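Side-chain contacts in kinetochore protein mis18 (PDB 5J6P), which serves in the CENP-A recruiting complex that maintains kinetochore factors and keeps histones deacetylated in the central core of fission yeast centromeres: residues A[5-10]-A[30-35]; A[47-52]-A[58-63]. All coordinates share one frame; numbering follows the deposited sequence.

Interaction 1 (A[5-10]-A[30-35]); sequences SVFQCK and LSFTLS. With ZN (zinc ion), chain D.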
loop_
_atom_site.group_PDB
_atom_site.type_symbol
_atom_site.label_atom_id
_atom_site.label_comp_id
_atom_site.label_asym_id
_atom_site.label_seq_id
_atom_site.Cartn_x
_atom_site.Cartn_y
_atom_site.Cartn_z
ATOM N N SER A 5 5.441 -0.983 8.323
ATOM C CA SER A 5 5.442 -0.668 6.899
ATOM C C SER A 5 4.636 -1.665 6.041
ATOM O O SER A 5 4.307 -2.785 6.468
ATOM C CB SER A 5 6.867 -0.522 6.390
ATOM O OG SER A 5 7.533 0.567 7.026
ATOM N N VAL A 6 4.258 -1.206 4.853
ATOM C CA VAL A 6 3.605 -2.052 3.851
ATOM C C VAL A 6 4.456 -2.043 2.605
ATOM O O VAL A 6 5.135 -1.048 2.333
ATOM C CB VAL A 6 2.204 -1.518 3.543
ATOM C CG1 VAL A 6 1.701 -1.970 2.187
ATOM C CG2 VAL A 6 1.242 -2.000 4.610
ATOM N N PHE A 7 4.416 -3.144 1.852
ATOM C CA PHE A 7 5.332 -3.337 0.723
ATOM C C PHE A 7 4.618 -3.486 -0.578
ATOM O O PHE A 7 3.665 -4.280 -0.677
ATOM C CB PHE A 7 6.205 -4.590 0.948
ATOM C CG PHE A 7 6.993 -4.526 2.208
ATOM C CD1 PHE A 7 8.012 -3.607 2.328
ATOM C CD2 PHE A 7 6.660 -5.308 3.300
ATOM C CE1 PHE A 7 8.713 -3.490 3.507
ATOM C CE2 PHE A 7 7.369 -5.203 4.477
ATOM C CZ PHE A 7 8.392 -4.298 4.577
ATOM N N GLN A 8 5.128 -2.794 -1.594
ATOM C CA GLN A 8 4.565 -2.866 -2.942
ATOM C C GLN A 8 5.565 -3.000 -4.077
ATOM O O GLN A 8 6.639 -2.434 -4.021
ATOM C CB GLN A 8 3.829 -1.579 -3.249
ATOM C CG GLN A 8 2.885 -1.020 -2.204
ATOM C CD GLN A 8 2.569 0.416 -2.545
ATOM O OE1 GLN A 8 1.494 0.745 -3.111
ATOM N NE2 GLN A 8 3.553 1.270 -2.309
ATOM N N CYS A 9 5.168 -3.679 -5.147
ATOM C CA CYS A 9 5.978 -3.718 -6.361
ATOM C C CYS A 9 6.098 -2.320 -6.974
ATOM O O CYS A 9 5.101 -1.718 -7.371
ATOM C CB CYS A 9 5.376 -4.691 -7.377
ATOM S SG CYS A 9 5.802 -4.331 -9.097
ATOM N N LYS A 10 7.325 -1.812 -7.042
ATOM C CA LYS A 10 7.607 -0.473 -7.569
ATOM C C LYS A 10 6.897 -0.141 -8.863
ATOM O O LYS A 10 6.638 1.046 -9.154
ATOM C CB LYS A 10 9.088 -0.297 -7.824
ATOM C CG LYS A 10 9.921 -0.028 -6.569
ATOM C CD LYS A 10 10.952 1.065 -6.848
ATOM C CE LYS A 10 12.309 0.833 -6.205
ATOM N NZ LYS A 10 13.346 1.313 -7.164
ATOM N N LEU A 30 21.038 -6.632 -0.534
ATOM C CA LEU A 30 20.030 -5.600 -0.752
ATOM C C LEU A 30 18.674 -6.272 -0.904
ATOM O O LEU A 30 17.977 -6.023 -1.883
ATOM C CB LEU A 30 20.392 -4.726 -1.973
ATOM C CG LEU A 30 21.777 -4.019 -1.965
ATOM C CD1 LEU A 30 22.486 -4.181 -3.312
ATOM C CD2 LEU A 30 21.722 -2.541 -1.550
ATOM N N SER A 31 18.356 -7.136 0.074
ATOM C CA SER A 31 17.164 -8.011 0.109
ATOM C C SER A 31 16.512 -8.015 1.493
ATOM O O SER A 31 17.136 -7.594 2.465
ATOM C CB SER A 31 17.545 -9.464 -0.210
ATOM O OG SER A 31 17.721 -10.265 0.967
ATOM N N PHE A 32 15.278 -8.521 1.587
ATOM C CA PHE A 32 14.624 -8.756 2.902
ATOM C C PHE A 32 13.617 -9.894 2.802
ATOM O O PHE A 32 13.187 -10.248 1.734
ATOM C CB PHE A 32 13.953 -7.485 3.460
ATOM C CG PHE A 32 12.752 -7.029 2.672
ATOM C CD1 PHE A 32 12.897 -6.167 1.574
ATOM C CD2 PHE A 32 11.484 -7.470 3.005
ATOM C CE1 PHE A 32 11.791 -5.753 0.835
ATOM C CE2 PHE A 32 10.379 -7.073 2.250
ATOM C CZ PHE A 32 10.532 -6.216 1.172
ATOM N N THR A 33 13.209 -10.462 3.916
ATOM C CA THR A 33 12.616 -11.780 3.856
ATOM C C THR A 33 11.411 -11.855 4.786
ATOM O O THR A 33 11.470 -11.368 5.899
ATOM C CB THR A 33 13.698 -12.871 4.172
ATOM O OG1 THR A 33 14.869 -12.694 3.322
ATOM C CG2 THR A 33 13.120 -14.281 4.015
ATOM N N LEU A 34 10.341 -12.475 4.290
ATOM C CA LEU A 34 9.038 -12.453 4.907
ATOM C C LEU A 34 8.511 -13.864 4.914
ATOM O O LEU A 34 8.743 -14.597 3.979
ATOM C CB LEU A 34 8.053 -11.592 4.073
ATOM C CG LEU A 34 7.687 -10.105 4.317
ATOM C CD1 LEU A 34 8.883 -9.176 4.478
ATOM C CD2 LEU A 34 6.787 -9.595 3.187
ATOM N N SER A 35 7.730 -14.184 5.930
ATOM C CA SER A 35 7.155 -15.488 6.129
ATOM C C SER A 35 5.783 -15.593 5.525
ATOM O O SER A 35 5.147 -16.673 5.560
ATOM C CB SER A 35 7.034 -15.753 7.635
ATOM O OG SER A 35 6.117 -14.856 8.248
HETATM ZN ZN ZN D . 4.083 -5.449 -10.135
#
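Cys9 SG binds the zinc ion at 2.3 Å, and two residues earlier on the same strand, Phe7 turns its side chain toward segment 30-35, where it meets Phe32 and Leu34. Cys12, Cys63 and Cys66 complete the metal site. The sulfur of Cys9 is carried there by a first torsion that sets SG anti to the backbone N (chi1 155°). Away from the metal the contact is wholly apolar. The backbones stay well apart, with Phe7 CA and Leu34 CA 10.7 Å from each other, and long side chains bridge the distance. Phe7 and Phe32 approach from opposite directions, and the outer end of the Phe32 ring comes to lie over one face of Phe7: Phe32 CE2 sits 4.0 Å above the plane of the Phe7 ring, over its centre, while Phe32 CZ is 3.8 Å from Phe7 CD1. The ring planes are inclined at 35°, an oblique pairing with centroids 4.8 Å apart. Leu34 CD1 lies at the edge of the Phe32 ring, in its plane, and also approaches Phe7 CE2 at 4.3 Å, so one methyl touches both aromatics. Leu95 packs on both rings as well, and Val16 adds to the cover of Phe7. With only the methyl of an alanine in place of Phe7, the Phe32 ring would probably lose its aromatic mate and Leu34 CD1 one of its neighbours, opening a gap between the two sheets. Val6 and Gln8, which alternate with Phe7 along the strand, instead pack on Leu100 and Ile15 of the second subunit. Apolar side chains filling the interior between two antiparallel sheets, with a cysteine-bound zinc ion at one end, are consistent with the beta-tent fold of the Yippee-Mis18 family.

Interaction 2 (A[47-52]-A[58-63]); sequences TFKRSD and YSELSC. With ZN (zinc ion), chain D.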
loop_
_atom_site.group_PDB
_atom_site.type_symbol
_atom_site.label_atom_id
_atom_site.label_comp_id
_atom_site.label_asym_id
_atom_site.label_seq_id
_atom_site.Cartn_x
_atom_site.Cartn_y
_atom_site.Cartn_z
ATOM N N THR A 47 11.457 -22.877 -13.047
ATOM C CA THR A 47 12.914 -22.951 -13.083
ATOM C C THR A 47 13.504 -22.813 -11.659
ATOM O O THR A 47 13.006 -22.022 -10.847
ATOM C CB THR A 47 13.520 -21.784 -13.907
ATOM O OG1 THR A 47 12.689 -21.502 -15.041
ATOM C CG2 THR A 47 15.013 -22.041 -14.344
ATOM N N PHE A 48 14.578 -23.570 -11.396
ATOM C CA PHE A 48 15.298 -23.627 -10.107
ATOM C C PHE A 48 16.728 -23.214 -10.397
ATOM O O PHE A 48 17.338 -23.759 -11.302
ATOM C CB PHE A 48 15.371 -25.059 -9.594
ATOM C CG PHE A 48 14.069 -25.646 -9.063
ATOM C CD1 PHE A 48 13.588 -25.295 -7.799
ATOM C CD2 PHE A 48 13.399 -26.649 -9.768
ATOM C CE1 PHE A 48 12.444 -25.883 -7.274
ATOM C CE2 PHE A 48 12.243 -27.244 -9.253
ATOM C CZ PHE A 48 11.762 -26.862 -8.008
ATOM N N LYS A 49 17.283 -22.273 -9.650
ATOM C CA LYS A 49 18.559 -21.650 -10.050
ATOM C C LYS A 49 19.470 -21.602 -8.839
ATOM O O LYS A 49 19.056 -22.001 -7.765
ATOM C CB LYS A 49 18.352 -20.238 -10.645
ATOM C CG LYS A 49 16.967 -19.980 -11.240
ATOM C CD LYS A 49 16.948 -18.900 -12.318
ATOM C CE LYS A 49 17.672 -17.620 -11.936
ATOM N NZ LYS A 49 17.457 -16.597 -13.001
ATOM N N ARG A 50 20.691 -21.110 -9.027
ATOM C CA ARG A 50 21.737 -21.187 -8.025
ATOM C C ARG A 50 22.265 -19.839 -7.665
ATOM O O ARG A 50 22.558 -19.037 -8.547
ATOM C CB ARG A 50 22.930 -21.994 -8.561
ATOM C CG ARG A 50 22.798 -23.493 -8.372
ATOM C CD ARG A 50 24.057 -24.100 -7.783
ATOM N NE ARG A 50 25.109 -24.305 -8.781
ATOM C CZ ARG A 50 26.258 -24.951 -8.569
ATOM N NH1 ARG A 50 26.553 -25.466 -7.384
ATOM N NH2 ARG A 50 27.132 -25.081 -9.560
ATOM N N SER A 51 22.455 -19.611 -6.372
ATOM C CA SER A 51 23.129 -18.408 -5.895
ATOM C C SER A 51 24.452 -18.254 -6.613
ATOM O O SER A 51 24.926 -19.212 -7.227
ATOM C CB SER A 51 23.318 -18.485 -4.385
ATOM O OG SER A 51 23.430 -19.842 -3.964
ATOM N N ASP A 52 25.033 -17.055 -6.575
ATOM C CA ASP A 52 26.319 -16.804 -7.265
ATOM C C ASP A 52 27.434 -17.674 -6.730
ATOM O O ASP A 52 28.285 -18.169 -7.511
ATOM C CB ASP A 52 26.755 -15.342 -7.158
ATOM C CG ASP A 52 25.937 -14.426 -8.032
ATOM O OD1 ASP A 52 25.277 -14.906 -8.992
ATOM O OD2 ASP A 52 25.964 -13.212 -7.743
ATOM N N TYR A 58 17.106 -21.438 -5.481
ATOM C CA TYR A 58 15.914 -20.617 -5.436
ATOM C C TYR A 58 15.161 -20.620 -6.743
ATOM O O TYR A 58 15.725 -20.794 -7.822
ATOM C CB TYR A 58 16.286 -19.199 -5.096
ATOM C CG TYR A 58 17.016 -18.469 -6.200
ATOM C CD1 TYR A 58 16.313 -17.828 -7.215
ATOM C CD2 TYR A 58 18.392 -18.369 -6.202
ATOM C CE1 TYR A 58 16.963 -17.137 -8.206
ATOM C CE2 TYR A 58 19.052 -17.674 -7.195
ATOM C CZ TYR A 58 18.326 -17.068 -8.196
ATOM O OH TYR A 58 18.949 -16.375 -9.191
ATOM N N SER A 59 13.867 -20.419 -6.616
ATOM C CA SER A 59 12.992 -20.126 -7.732
ATOM C C SER A 59 12.651 -18.632 -7.679
ATOM O O SER A 59 12.466 -18.073 -6.597
ATOM C CB SER A 59 11.746 -20.983 -7.629
ATOM O OG SER A 59 12.070 -22.319 -7.963
ATOM N N GLU A 60 12.590 -17.991 -8.842
ATOM C CA GLU A 60 12.222 -16.581 -8.943
ATOM C C GLU A 60 10.773 -16.270 -8.525
ATOM O O GLU A 60 9.891 -17.074 -8.792
ATOM C CB GLU A 60 12.434 -16.132 -10.355
ATOM C CG GLU A 60 13.900 -15.932 -10.682
ATOM C CD GLU A 60 14.104 -15.366 -12.072
ATOM O OE1 GLU A 60 13.318 -15.756 -12.980
ATOM O OE2 GLU A 60 15.038 -14.542 -12.237
ATOM N N LEU A 61 10.566 -15.125 -7.840
ATOM C CA LEU A 61 9.224 -14.587 -7.519
ATOM C C LEU A 61 8.845 -13.421 -8.428
ATOM O O LEU A 61 9.603 -12.427 -8.515
ATOM C CB LEU A 61 9.177 -14.023 -6.118
ATOM C CG LEU A 61 8.944 -14.867 -4.893
ATOM C CD1 LEU A 61 8.888 -13.940 -3.682
ATOM C CD2 LEU A 61 7.658 -15.651 -5.069
ATOM N N SER A 62 7.651 -13.517 -9.032
ATOM C CA SER A 62 7.085 -12.493 -9.949
ATOM C C SER A 62 5.799 -11.824 -9.402
ATOM O O SER A 62 5.027 -12.509 -8.743
ATOM C CB SER A 62 6.759 -13.174 -11.259
ATOM O OG SER A 62 7.932 -13.674 -11.894
ATOM N N CYS A 63 5.592 -10.547 -9.709
ATOM C CA CYS A 63 4.366 -9.851 -9.341
ATOM C C CYS A 63 3.248 -10.217 -10.313
ATOM O O CYS A 63 3.242 -9.780 -11.464
ATOM C CB CYS A 63 4.587 -8.338 -9.336
ATOM S SG CYS A 63 3.087 -7.362 -9.596
HETATM ZN ZN ZN D . 4.083 -5.449 -10.135
#
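Thr47 and Phe48 meet Ser59 where strand 42-50 runs beside its neighbour. The carbonyl oxygen of Thr47 accepts a hydrogen bond of 3.0 Å from Ser59 OG, the hydroxyl lying 34° out of the carbonyl plane; Ser59 OG has a second, weak partner in Asn75. Phe48 brings ring atom CD1 obliquely up to the same hydroxyl. Lys49 follows as the antiparallel hydrogen-bonded partner of Tyr58: Lys49 N donates to Tyr58 O at 2.8 Å, and Tyr58 N returns a bond of 3.1 Å to Lys49 O. This pairing belongs to the beta hairpin of strands 42-50 and 57-63, at the outer edge of the six-stranded antiparallel sheet; the second strand runs on to Cys63, whose sulfur binds the zinc ion. Lys49 CB stands over one face of the Tyr58 ring, offset toward its rim, in a CH-pi contact 4.3 Å from the centroid. The lysine chain then bends at its third torsion (chi3 -48°), passing CE beside Tyr58 OH and carrying NZ to Glu60. There, Lys49 NZ and Glu60 OE2 form a salt bridge at 3.3 Å, weak as a hydrogen bond. The Tyr58 ring also has Lys72 in a cation-pi contact and Tyr74 beside it. Arg50 points its CB away from segment 58-63 and sends NH1 to the carbonyl of Gly54; its carbonyl carbon lies obliquely beside Tyr58 CE2. Ser51 places its backbone N at the edge of the Tyr58 ring, 4.0 Å from CE2, while its hydroxyl is hydrogen-bonded to Cys56 N.

The two interactions follow one another along the chain, 5-10 with 30-35 first and 47-52 with 58-63 second, their centres 16 Å apart. Interaction 1 joins the three-stranded sheet, through strand 5-9, to strand 31-34 of the six-stranded one. Interaction 2 lies wholly within that larger sheet, at the edge formed by strand 42-50; strands 57-63, 69-76 and 88-91 separate strand 42-50 from strand 31-34. One is buried in the interior and the other lies at the surface. Cys9 SG and Cys63 SG lie 4.1 Å apart on the same zinc ion, so the metal ties the two sheets together near the C-terminal ends of strands 5-9 and 57-63.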